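Local coordinates for protein papain-like protease (Human betacoronavirus 2c EMC/2012, PDB 4RNA) that probably cleaves the viral polyprotein as a papain-like cysteine protease and, as in related coronavirus enzymes, removes ubiquitin-like modifiers from host proteins, at residues 120-123 and 124-127; 174-177 and 178-181; 256-259 and 260-263; 285-289 and 290-294. All blocks are in the same frame, centred on the assembly; numbering follows the deposited sequence.

Contact 1 of 4, residues 120-123 and 124-127; sequences MTLD and LLKD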
ATOM      1  N   MET A 120       8.284 -14.293 -10.857  1.00 25.75           N
ATOM      2  CA  MET A 120       9.482 -15.051 -11.319  1.00 23.41           C
ATOM      3  C   MET A 120      10.680 -14.859 -10.433  1.00 25.83           C
ATOM      4  O   MET A 120      11.465 -15.774 -10.354  1.00 27.08           O
ATOM      5  CB  MET A 120       9.864 -14.620 -12.744  1.00 26.46           C
ATOM      6  CG  MET A 120       8.770 -15.061 -13.675  1.00 28.15           C
ATOM      7  SD  MET A 120       9.247 -14.957 -15.428  1.00 31.98           S
ATOM      8  CE  MET A 120      10.368 -16.349 -15.465  1.00 31.31           C
ATOM      9  N   THR A 121      10.781 -13.699  -9.746  1.00 24.39           N
ATOM     10  CA  THR A 121      11.867 -13.473  -8.817  1.00 26.55           C
ATOM     11  C   THR A 121      11.557 -14.255  -7.531  1.00 25.28           C
ATOM     12  O   THR A 121      12.458 -14.986  -6.997  1.00 25.01           O
ATOM     13  CB  THR A 121      12.055 -11.977  -8.478  1.00 28.11           C
ATOM     14  OG1 THR A 121      12.418 -11.254  -9.628  1.00 28.07           O
ATOM     15  CG2 THR A 121      13.200 -11.772  -7.412  1.00 26.78           C
ATOM     16  N   LEU A 122      10.307 -14.160  -7.037  1.00 26.64           N
ATOM     17  CA  LEU A 122       9.968 -14.889  -5.756  1.00 24.31           C
ATOM     18  C   LEU A 122      10.090 -16.387  -5.958  1.00 27.00           C
ATOM     19  O   LEU A 122      10.421 -17.130  -5.071  1.00 25.59           O
ATOM     20  CB  LEU A 122       8.489 -14.616  -5.302  1.00 25.56           C
ATOM     21  CG  LEU A 122       8.161 -13.184  -4.836  1.00 28.04           C
ATOM     22  CD1 LEU A 122       6.625 -13.072  -4.742  1.00 32.06           C
ATOM     23  CD2 LEU A 122       8.879 -12.963  -3.472  1.00 25.95           C
ATOM     24  N   ASP A 123       9.789 -16.868  -7.150  1.00 21.76           N
ATOM     25  CA  ASP A 123       9.951 -18.286  -7.463  1.00 26.65           C
ATOM     26  C   ASP A 123      11.395 -18.852  -7.312  1.00 31.44           C
ATOM     27  O   ASP A 123      11.551 -20.079  -7.235  1.00 30.06           O
ATOM     28  CB  ASP A 123       9.428 -18.599  -8.883  1.00 27.37           C
ATOM     29  CG  ASP A 123       7.863 -18.738  -8.938  1.00 32.47           C
ATOM     30  OD1 ASP A 123       7.234 -18.915  -7.877  1.00 37.46           O
ATOM     31  OD2 ASP A 123       7.294 -18.674 -10.085  1.00 31.77           O
ATOM     32  N   LEU A 124      12.426 -17.986  -7.241  1.00 29.06           N
ATOM     33  CA  LEU A 124      13.798 -18.454  -7.174  1.00 28.29           C
ATOM     34  C   LEU A 124      14.200 -18.502  -5.722  1.00 30.30           C
ATOM     35  O   LEU A 124      15.277 -18.959  -5.433  1.00 32.53           O
ATOM     36  CB  LEU A 124      14.756 -17.523  -7.909  1.00 28.32           C
ATOM     37  CG  LEU A 124      14.455 -17.598  -9.436  1.00 24.67           C
ATOM     38  CD1 LEU A 124      15.300 -16.585 -10.234  1.00 27.82           C
ATOM     39  CD2 LEU A 124      14.686 -19.024  -9.911  1.00 27.34           C
ATOM     40  N   LEU A 125      13.373 -18.001  -4.822  1.00 27.77           N
ATOM     41  CA  LEU A 125      13.894 -17.872  -3.411  1.00 27.76           C
ATOM     42  C   LEU A 125      13.753 -19.115  -2.520  1.00 44.46           C
ATOM     43  O   LEU A 125      12.638 -19.667  -2.388  1.00 44.70           O
ATOM     44  CB  LEU A 125      13.215 -16.682  -2.670  1.00 28.66           C
ATOM     45  CG  LEU A 125      13.393 -15.272  -3.289  1.00 27.32           C
ATOM     46  CD1 LEU A 125      12.489 -14.172  -2.736  1.00 27.45           C
ATOM     47  CD2 LEU A 125      14.863 -14.841  -3.504  1.00 27.11           C
ATOM     48  N   LYS A 126      14.832 -19.487  -1.792  1.00 34.44           N
ATOM     49  CA  LYS A 126      14.765 -20.706  -1.062  1.00 37.57           C
ATOM     50  C   LYS A 126      14.576 -20.304   0.385  1.00 33.40           C
ATOM     51  O   LYS A 126      14.902 -19.167   0.783  1.00 33.89           O
ATOM     52  CB  LYS A 126      16.064 -21.524  -1.261  1.00 44.82           C
ATOM     53  CG  LYS A 126      16.243 -22.073  -2.698  1.00 52.34           C
ATOM     54  CD  LYS A 126      15.011 -22.851  -3.227  1.00 61.38           C
ATOM     55  CE  LYS A 126      14.709 -22.567  -4.708  1.00 60.71           C
ATOM     56  NZ  LYS A 126      13.341 -22.954  -5.159  1.00 56.70           N
ATOM     57  N   ASP A 127      14.060 -21.220   1.176  1.00 37.94           N
ATOM     58  CA  ASP A 127      14.019 -21.035   2.631  1.00 39.60           C
ATOM     59  C   ASP A 127      13.149 -19.884   3.130  1.00 41.83           C
ATOM     60  O   ASP A 127      13.399 -19.382   4.232  1.00 40.91           O
ATOM     61  CB  ASP A 127      15.440 -20.880   3.206  1.00 47.00           C
ATOM     62  CG  ASP A 127      16.285 -22.106   2.955  1.00 58.26           C
ATOM     63  OD1 ASP A 127      15.859 -23.200   3.394  1.00 62.42           O
ATOM     64  OD2 ASP A 127      17.339 -21.983   2.284  1.00 65.11           O
TER
HETATM   65  O   HOH W   1      10.287 -19.537  -3.806  1.00 35.30           O
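Leu125 lays its CD1 methyl against CD2 of Leu122, 3.9 Å apart, where the two side chains cross obliquely. Both leucines also pack on helix 168-176, Leu122 through Leu172 and Val175, Leu125 through Leu176. Leu124 bends back over the last helical carbonyls. Its CG sits 3.6 Å from Met120 O, placed there by a first torsion that sets CG anti to Leu124's own carbonyl carbon, beside its backbone N (chi1 -68°). Here helix 115-122 gives way to a type I beta turn from Leu122 to Leu125. Leu125 N donates to Leu122 O at 3.1 Å, and the bond is fairly straight at 166°. One residue earlier, Leu124 N donates to Thr121 O over 3.0 Å. A water adds a second grip on the turn: it donates to Leu122 O and to Leu125 O, each at 2.7 Å. The water thus joins the first and last carbonyls of the turn, and Leu122 O accepts two bonds. The Asp123 carboxylate is held outside the turn, OD2 by a salt bridge to Arg104 and OD1 by a hydrogen bond from His142 NE2.

Contact 2 of 4, residues 174-177 and 178-181; sequences TVLA and KAEL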
ATOM      1  N   THR A 174       7.447  -5.277  -0.519  1.00 35.31           N
ATOM      2  CA  THR A 174       6.255  -5.444   0.285  1.00 39.13           C
ATOM      3  C   THR A 174       5.826  -6.872   0.490  1.00 38.49           C
ATOM      4  O   THR A 174       5.328  -7.234   1.573  1.00 34.10           O
ATOM      5  CB  THR A 174       5.013  -4.732  -0.316  1.00 44.89           C
ATOM      6  OG1 THR A 174       4.837  -5.171  -1.658  1.00 72.18           O
ATOM      7  CG2 THR A 174       5.198  -3.313  -0.370  1.00 43.63           C
ATOM      8  N   VAL A 175       5.999  -7.694  -0.540  1.00 30.67           N
ATOM      9  CA  VAL A 175       5.698  -9.085  -0.369  1.00 33.02           C
ATOM     10  C   VAL A 175       6.674  -9.716   0.622  1.00 30.61           C
ATOM     11  O   VAL A 175       6.239 -10.448   1.457  1.00 33.31           O
ATOM     12  CB  VAL A 175       5.683  -9.859  -1.719  1.00 31.94           C
ATOM     13  CG1 VAL A 175       5.561 -11.358  -1.467  1.00 33.99           C
ATOM     14  CG2 VAL A 175       4.493  -9.406  -2.554  1.00 35.97           C
ATOM     15  N   LEU A 176       7.980  -9.433   0.502  1.00 29.75           N
ATOM     16  CA  LEU A 176       8.956 -10.077   1.328  1.00 30.16           C
ATOM     17  C   LEU A 176       8.864  -9.554   2.739  1.00 28.40           C
ATOM     18  O   LEU A 176       9.201 -10.284   3.719  1.00 34.00           O
ATOM     19  CB  LEU A 176      10.349  -9.860   0.769  1.00 35.52           C
ATOM     20  CG  LEU A 176      10.651 -10.713  -0.475  1.00 32.46           C
ATOM     21  CD1 LEU A 176      11.983 -10.287  -1.125  1.00 33.81           C
ATOM     22  CD2 LEU A 176      10.662 -12.173  -0.120  1.00 29.09           C
ATOM     23  N   ALA A 177       8.342  -8.341   2.909  1.00 28.84           N
ATOM     24  CA  ALA A 177       8.033  -7.916   4.345  1.00 35.37           C
ATOM     25  C   ALA A 177       7.029  -8.853   5.060  1.00 34.50           C
ATOM     26  O   ALA A 177       6.978  -8.871   6.289  1.00 35.45           O
ATOM     27  CB  ALA A 177       7.557  -6.471   4.429  1.00 35.43           C
ATOM     28  N   LYS A 178       6.267  -9.652   4.311  1.00 31.65           N
ATOM     29  CA  LYS A 178       5.321 -10.612   4.872  1.00 33.08           C
ATOM     30  C   LYS A 178       5.885 -12.007   5.043  1.00 32.20           C
ATOM     31  O   LYS A 178       5.124 -12.964   5.318  1.00 32.98           O
ATOM     32  CB  LYS A 178       4.080 -10.720   3.962  1.00 37.94           C
ATOM     33  CG  LYS A 178       3.405  -9.385   3.586  1.00 44.19           C
ATOM     34  CD  LYS A 178       3.322  -8.507   4.797  1.00 46.56           C
ATOM     35  CE  LYS A 178       2.007  -7.725   4.829  1.00 64.95           C
ATOM     36  NZ  LYS A 178       1.974  -6.721   3.731  1.00 55.47           N
ATOM     37  N   ALA A 179       7.198 -12.171   4.803  1.00 33.49           N
ATOM     38  CA  ALA A 179       7.774 -13.508   4.763  1.00 34.26           C
ATOM     39  C   ALA A 179       8.771 -13.636   5.894  1.00 36.96           C
ATOM     40  O   ALA A 179       9.162 -12.639   6.502  1.00 37.97           O
ATOM     41  CB  ALA A 179       8.452 -13.790   3.412  1.00 34.00           C
ATOM     42  N   GLU A 180       9.200 -14.847   6.165  1.00 34.87           N
ATOM     43  CA  GLU A 180      10.305 -15.012   7.084  1.00 38.68           C
ATOM     44  C   GLU A 180      11.212 -16.134   6.557  1.00 35.91           C
ATOM     45  O   GLU A 180      10.805 -17.014   5.766  1.00 42.98           O
ATOM     46  CB  GLU A 180       9.814 -15.332   8.494  1.00 44.78           C
ATOM     47  CG  GLU A 180       9.454 -16.811   8.656  1.00 56.27           C
ATOM     48  CD  GLU A 180       8.724 -17.134   9.958  1.00 66.29           C
ATOM     49  OE1 GLU A 180       7.813 -17.991   9.887  1.00 78.52           O
ATOM     50  OE2 GLU A 180       9.042 -16.541  11.036  1.00 69.85           O
ATOM     51  N   LEU A 181      12.455 -16.065   6.979  1.00 36.06           N
ATOM     52  CA  LEU A 181      13.460 -16.981   6.502  1.00 41.51           C
ATOM     53  C   LEU A 181      13.373 -18.230   7.370  1.00 40.87           C
ATOM     54  O   LEU A 181      13.182 -18.113   8.579  1.00 46.69           O
ATOM     55  CB  LEU A 181      14.821 -16.310   6.719  1.00 40.95           C
ATOM     56  CG  LEU A 181      15.908 -16.802   5.778  1.00 46.34           C
ATOM     57  CD1 LEU A 181      15.508 -16.520   4.326  1.00 40.85           C
ATOM     58  CD2 LEU A 181      17.198 -16.071   6.166  1.00 40.72           C
TER
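Lys178 has its CG anti to its own carbonyl carbon and beside its backbone N (chi1 -51°), which brings CG near Thr174 O. Further bends at chi2, chi3 and chi4 set the course of the chain from CD to NZ, and NZ stays 4.0 Å from Thr174 O, too far for a hydrogen bond. The motif is a helix leading almost directly into a strand: helix 168-176 runs into a type I beta turn from Leu176 to Ala179, and strand 179-181 begins on the last residue of that turn. Two backbone bonds hold the chain here. Lys178 N donates to Val175 O, and Ala179 N donates to Leu176 O, both at 3.0 Å. The second of these closes the turn. Ala179 CB meets Leu176 CD2 at 4.5 Å, a loose apolar touch. The same CB lies 3.6 Å from Leu176 O, the acceptor of the Ala179 amide. Strand 179-181 pairs antiparallel with strand 128-130, and Phe130 of that strand touches Val175, Lys178 and Ala179. The side chain of Lys178 also touches Ile132. Thr174 OG1 turns back into its own helix and bonds to Leu171 O. Next to the Lys178 amide, the same residue's CB lies 3.3 Å from Val175 O, and its CG is 3.5 Å from Thr174 O.

Contact 3 of 4, residues 256-259 and 260-263; sequences LVTT and STAP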
ATOM      1  N   LEU A 256      26.211  -3.264 -18.929  1.00 40.37           N
ATOM      2  CA  LEU A 256      26.490  -4.335 -19.880  1.00 45.36           C
ATOM      3  C   LEU A 256      26.527  -5.641 -19.092  1.00 40.86           C
ATOM      4  O   LEU A 256      27.448  -5.892 -18.258  1.00 42.61           O
ATOM      5  CB  LEU A 256      27.798  -4.120 -20.704  1.00 49.77           C
ATOM      6  CG  LEU A 256      28.002  -4.935 -22.015  1.00 58.31           C
ATOM      7  CD1 LEU A 256      28.557  -6.349 -21.808  1.00 64.01           C
ATOM      8  CD2 LEU A 256      26.745  -4.969 -22.904  1.00 55.38           C
ATOM      9  N   VAL A 257      25.506  -6.458 -19.307  1.00 33.75           N
ATOM     10  CA  VAL A 257      25.459  -7.729 -18.586  1.00 37.07           C
ATOM     11  C   VAL A 257      26.013  -8.779 -19.516  1.00 38.66           C
ATOM     12  O   VAL A 257      25.637  -8.801 -20.700  1.00 35.79           O
ATOM     13  CB  VAL A 257      24.021  -8.088 -18.113  1.00 37.88           C
ATOM     14  CG1 VAL A 257      24.052  -9.451 -17.420  1.00 30.54           C
ATOM     15  CG2 VAL A 257      23.432  -6.990 -17.194  1.00 35.37           C
ATOM     16  N   THR A 258      26.965  -9.568 -19.029  1.00 31.23           N
ATOM     17  CA  THR A 258      27.562 -10.701 -19.839  1.00 33.01           C
ATOM     18  C   THR A 258      27.698 -11.992 -19.035  1.00 35.85           C
ATOM     19  O   THR A 258      28.095 -12.001 -17.833  1.00 32.86           O
ATOM     20  CB  THR A 258      29.019 -10.346 -20.427  1.00 33.64           C
ATOM     21  OG1 THR A 258      29.571 -11.448 -21.178  1.00 36.35           O
ATOM     22  CG2 THR A 258      30.012 -10.053 -19.328  1.00 37.67           C
ATOM     23  N   THR A 259      27.471 -13.110 -19.719  1.00 31.82           N
ATOM     24  CA  THR A 259      27.761 -14.406 -19.115  1.00 37.16           C
ATOM     25  C   THR A 259      29.225 -14.923 -19.344  1.00 37.98           C
ATOM     26  O   THR A 259      29.638 -15.960 -18.768  1.00 37.02           O
ATOM     27  CB  THR A 259      26.780 -15.490 -19.652  1.00 41.51           C
ATOM     28  OG1 THR A 259      26.855 -15.547 -21.077  1.00 44.04           O
ATOM     29  CG2 THR A 259      25.344 -15.206 -19.237  1.00 45.26           C
ATOM     30  N   SER A 260      30.021 -14.187 -20.127  1.00 32.46           N
ATOM     31  CA  SER A 260      31.360 -14.688 -20.535  1.00 35.38           C
ATOM     32  C   SER A 260      32.269 -14.825 -19.319  1.00 35.70           C
ATOM     33  O   SER A 260      33.235 -15.585 -19.305  1.00 39.56           O
ATOM     34  CB  SER A 260      32.011 -13.777 -21.620  1.00 34.98           C
ATOM     35  OG  SER A 260      32.197 -12.447 -21.131  1.00 38.02           O
ATOM     36  N   THR A 261      31.885 -14.115 -18.272  1.00 34.28           N
ATOM     37  CA  THR A 261      32.663 -14.010 -17.077  1.00 37.28           C
ATOM     38  C   THR A 261      32.120 -14.951 -15.949  1.00 36.96           C
ATOM     39  O   THR A 261      32.668 -15.005 -14.818  1.00 39.83           O
ATOM     40  CB  THR A 261      32.661 -12.529 -16.625  1.00 43.55           C
ATOM     41  OG1 THR A 261      33.143 -12.456 -15.284  1.00 55.59           O
ATOM     42  CG2 THR A 261      31.294 -12.038 -16.552  1.00 32.61           C
ATOM     43  N   ALA A 262      31.082 -15.721 -16.278  1.00 37.38           N
ATOM     44  CA  ALA A 262      30.424 -16.651 -15.328  1.00 39.22           C
ATOM     45  C   ALA A 262      30.097 -15.916 -14.025  1.00 32.27           C
ATOM     46  O   ALA A 262      30.557 -16.320 -12.952  1.00 33.89           O
ATOM     47  CB  ALA A 262      31.273 -17.894 -15.055  1.00 37.35           C
ATOM     48  N   PRO A 263      29.358 -14.815 -14.133  1.00 33.85           N
ATOM     49  CA  PRO A 263      29.043 -13.997 -12.928  1.00 38.38           C
ATOM     50  C   PRO A 263      28.221 -14.780 -11.878  1.00 36.13           C
ATOM     51  O   PRO A 263      27.565 -15.803 -12.211  1.00 32.52           O
ATOM     52  CB  PRO A 263      28.222 -12.843 -13.484  1.00 32.96           C
ATOM     53  CG  PRO A 263      27.613 -13.368 -14.780  1.00 35.96           C
ATOM     54  CD  PRO A 263      28.550 -14.434 -15.324  1.00 30.95           C
TER
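Thr259 to Ala262 form a type I beta turn, in which Ala262 N donates to Thr259 O at 2.9 Å. Just before the turn, Thr258 OG1 takes two bonds from Ser260. Ser260 N reaches it at 3.0 Å and is nearly straight, at 166°. Ser260 OG donates to the same oxygen over 2.8 Å. The first torsion of Thr258 aims its OG1 at the turn, opposite its own backbone N (chi1 179°). That of Ser260 brings only OG to the meeting point, by setting it between the backbone N and the carbonyl carbon (chi1 61°). Thr258 OG1 also bonds to Asp304 OD2, so the hydroxyl links the turn to strand 304-315. On the other branch of Thr258, CG2 meets CG2 of Thr261 at 3.6 Å, and the two side chains cross at about a right angle. The Thr261 methyl also lies 3.4 Å from Thr258 O. The ring of Pro263 closes over the same oxygen, with CG at 3.4 Å. Thr258 O is thus flanked by carbon atoms of Thr261 and Pro263. Thr259 OG1 points out of the turn to Gly289 O. Its side chain also touches Leu286 and Ile291, as Pro263 does Leu286. The bond from Ser260 N back to the hydroxyl of Thr258 is the mark of an ST turn. Here it leads into the type I turn at the exposed end of strand 252-258, where the chain leaves for strand 267-272.

Contact 4 of 4, residues 285-289 and 290-294; sequences RLKGG and LILKF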
ATOM      1  N   ARG A 285      16.922 -14.633 -16.487  1.00 29.00           N
ATOM      2  CA  ARG A 285      17.623 -15.694 -15.710  1.00 35.59           C
ATOM      3  C   ARG A 285      18.889 -16.160 -16.412  1.00 34.25           C
ATOM      4  O   ARG A 285      18.953 -16.086 -17.635  1.00 35.89           O
ATOM      5  CB  ARG A 285      16.724 -16.906 -15.523  1.00 38.19           C
ATOM      6  CG  ARG A 285      15.346 -16.522 -15.020  1.00 38.24           C
ATOM      7  CD  ARG A 285      14.923 -17.583 -14.109  1.00 33.98           C
ATOM      8  NE  ARG A 285      13.726 -17.215 -13.369  1.00 32.74           N
ATOM      9  CZ  ARG A 285      12.898 -18.147 -12.915  1.00 36.54           C
ATOM     10  NH1 ARG A 285      13.152 -19.418 -13.214  1.00 35.61           N
ATOM     11  NH2 ARG A 285      11.809 -17.824 -12.218  1.00 29.40           N
ATOM     12  N   LEU A 286      19.866 -16.610 -15.632  1.00 33.15           N
ATOM     13  CA  LEU A 286      21.114 -17.113 -16.183  1.00 36.56           C
ATOM     14  C   LEU A 286      21.142 -18.614 -16.140  1.00 39.86           C
ATOM     15  O   LEU A 286      21.241 -19.231 -15.058  1.00 36.19           O
ATOM     16  CB  LEU A 286      22.304 -16.625 -15.373  1.00 38.08           C
ATOM     17  CG  LEU A 286      22.608 -15.103 -15.265  1.00 47.32           C
ATOM     18  CD1 LEU A 286      24.108 -14.915 -15.329  1.00 38.60           C
ATOM     19  CD2 LEU A 286      21.913 -14.179 -16.253  1.00 42.57           C
ATOM     20  N   LYS A 287      21.133 -19.226 -17.309  1.00 35.55           N
ATOM     21  CA  LYS A 287      21.110 -20.662 -17.365  1.00 37.84           C
ATOM     22  C   LYS A 287      21.790 -21.114 -18.622  1.00 41.44           C
ATOM     23  O   LYS A 287      21.534 -20.527 -19.668  1.00 35.27           O
ATOM     24  CB  LYS A 287      19.645 -21.093 -17.444  1.00 39.83           C
ATOM     25  CG  LYS A 287      19.392 -22.481 -16.908  1.00 52.60           C
ATOM     26  CD  LYS A 287      18.063 -22.560 -16.145  1.00 53.56           C
ATOM     27  CE  LYS A 287      16.862 -22.376 -17.064  1.00 49.72           C
ATOM     28  NZ  LYS A 287      15.666 -22.925 -16.333  1.00 52.07           N
ATOM     29  N   GLY A 288      22.563 -22.191 -18.539  1.00 45.93           N
ATOM     30  CA  GLY A 288      23.212 -22.785 -19.728  1.00 46.33           C
ATOM     31  C   GLY A 288      24.165 -21.811 -20.409  1.00 47.84           C
ATOM     32  O   GLY A 288      24.227 -21.725 -21.649  1.00 48.30           O
ATOM     33  N   GLY A 289      24.866 -21.028 -19.609  1.00 45.21           N
ATOM     34  CA  GLY A 289      25.773 -19.998 -20.148  1.00 42.14           C
ATOM     35  C   GLY A 289      25.123 -18.852 -20.897  1.00 41.08           C
ATOM     36  O   GLY A 289      25.821 -18.102 -21.593  1.00 41.50           O
ATOM     37  N   LEU A 290      23.806 -18.681 -20.777  1.00 37.89           N
ATOM     38  CA  LEU A 290      23.107 -17.598 -21.508  1.00 36.43           C
ATOM     39  C   LEU A 290      22.194 -16.783 -20.591  1.00 39.26           C
ATOM     40  O   LEU A 290      21.884 -17.226 -19.494  1.00 32.95           O
ATOM     41  CB  LEU A 290      22.267 -18.145 -22.653  1.00 35.96           C
ATOM     42  CG  LEU A 290      22.986 -18.766 -23.871  1.00 46.40           C
ATOM     43  CD1 LEU A 290      21.911 -19.445 -24.692  1.00 43.48           C
ATOM     44  CD2 LEU A 290      23.736 -17.734 -24.721  1.00 40.72           C
ATOM     45  N   ILE A 291      21.774 -15.615 -21.061  1.00 37.36           N
ATOM     46  CA  ILE A 291      20.801 -14.823 -20.340  1.00 39.28           C
ATOM     47  C   ILE A 291      19.470 -15.146 -20.999  1.00 40.65           C
ATOM     48  O   ILE A 291      19.302 -14.891 -22.205  1.00 34.95           O
ATOM     49  CB  ILE A 291      21.062 -13.300 -20.474  1.00 34.60           C
ATOM     50  CG1 ILE A 291      22.400 -12.900 -19.862  1.00 38.17           C
ATOM     51  CG2 ILE A 291      19.886 -12.493 -19.905  1.00 37.49           C
ATOM     52  CD1 ILE A 291      22.906 -11.539 -20.337  1.00 39.44           C
ATOM     53  N   LEU A 292      18.526 -15.718 -20.231  1.00 35.71           N
ATOM     54  CA  LEU A 292      17.153 -15.931 -20.727  1.00 39.10           C
ATOM     55  C   LEU A 292      16.275 -14.764 -20.311  1.00 39.61           C
ATOM     56  O   LEU A 292      16.163 -14.478 -19.118  1.00 35.37           O
ATOM     57  CB  LEU A 292      16.544 -17.230 -20.186  1.00 43.78           C
ATOM     58  CG  LEU A 292      17.322 -18.547 -20.048  1.00 46.76           C
ATOM     59  CD1 LEU A 292      16.339 -19.699 -19.942  1.00 48.31           C
ATOM     60  CD2 LEU A 292      18.301 -18.766 -21.182  1.00 43.85           C
ATOM     61  N   LYS A 293      15.685 -14.093 -21.286  1.00 33.29           N
ATOM     62  CA  LYS A 293      14.884 -12.898 -21.070  1.00 40.47           C
ATOM     63  C   LYS A 293      13.424 -13.285 -21.202  1.00 38.81           C
ATOM     64  O   LYS A 293      12.956 -13.647 -22.292  1.00 43.85           O
ATOM     65  CB  LYS A 293      15.191 -11.811 -22.115  1.00 40.22           C
ATOM     66  CG  LYS A 293      16.672 -11.469 -22.255  1.00 47.97           C
ATOM     67  CD  LYS A 293      17.077 -11.327 -23.736  1.00 57.27           C
ATOM     68  CE  LYS A 293      16.944  -9.917 -24.272  1.00 59.21           C
ATOM     69  NZ  LYS A 293      17.830  -9.784 -25.482  1.00 67.19           N
ATOM     70  N   PHE A 294      12.702 -13.212 -20.087  1.00 38.78           N
ATOM     71  CA  PHE A 294      11.316 -13.625 -20.022  1.00 38.97           C
ATOM     72  C   PHE A 294      10.472 -12.384 -20.037  1.00 39.89           C
ATOM     73  O   PHE A 294      10.268 -11.687 -19.001  1.00 45.66           O
ATOM     74  CB  PHE A 294      11.082 -14.421 -18.758  1.00 36.55           C
ATOM     75  CG  PHE A 294      11.714 -15.776 -18.767  1.00 36.24           C
ATOM     76  CD1 PHE A 294      11.047 -16.854 -19.349  1.00 36.27           C
ATOM     77  CD2 PHE A 294      12.940 -16.005 -18.157  1.00 35.28           C
ATOM     78  CE1 PHE A 294      11.612 -18.118 -19.360  1.00 37.79           C
ATOM     79  CE2 PHE A 294      13.509 -17.261 -18.152  1.00 36.64           C
ATOM     80  CZ  PHE A 294      12.840 -18.333 -18.745  1.00 40.00           C
TER
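The Phe294 ring meets the aliphatic part of Arg285, whose CG approaches CE2 obliquely at 3.7 Å. Arg285 CG lies anti to its own carbonyl carbon (chi1 -49°), which carries it to the ring, and a bend at chi2 then redirects the chain. The ring and the guanidinium plane are 60° apart, so the two do not stack. The Arg285 guanidinium is held at two nitrogens, NH2 by Met120 O and NE by His283 NE2. This is a beta hairpin of strands 280-287 and 290-294, closed by a type I' turn from Lys287 to Leu290. Gly288 and Gly289 fill the two middle positions with positive phi, as this turn requires. Four backbone bonds tie the strands. Arg285 and Leu292 form a hydrogen-bonded pair, with Arg285 N to Leu292 O and Leu292 N to Arg285 O both at 2.7 Å. Lys287 and Leu290 make the second such pair, Lys287 N to Leu290 O and Leu290 N to Lys287 O, both 3.1 Å. Between them Leu286 and Ile291 form a non-hydrogen-bonded pair. Their side chains lie alongside each other and point the same way, both against Phe268 of strand 267-272. Arg285, Lys287, Leu290 and Leu292 project from the other face. There CE of Lys287 reaches CD1 of Leu292 at 4.0 Å, the chains crossing at a slant. Leu292 packs further on Lys301 of strand 299-302. On the Leu286 side, CD2 of that residue lies 3.9 Å from Ile291 CG1.

From the N terminus the contacts come in series, and none nests within or crosses another. Contact 1 leads helix 115-122 into a turn. Contact 2 then carries the chain from helix 168-176 into strand 179-181. Contacts 1 and 2 touch by apolar side chains, so the two helices meet near their C-terminal ends. Contact 3 turns the chain after strand 252-258, and contact 4 closes the hairpin 280-294. Both belong to the same sheet, and they touch each other. Contact 4 also reaches back to contact 1, where Arg285 and Phe294 meet Met120. Helix 115-122 is thereby joined to the sheet. Contact 2 touches neither contact 3 nor contact 4.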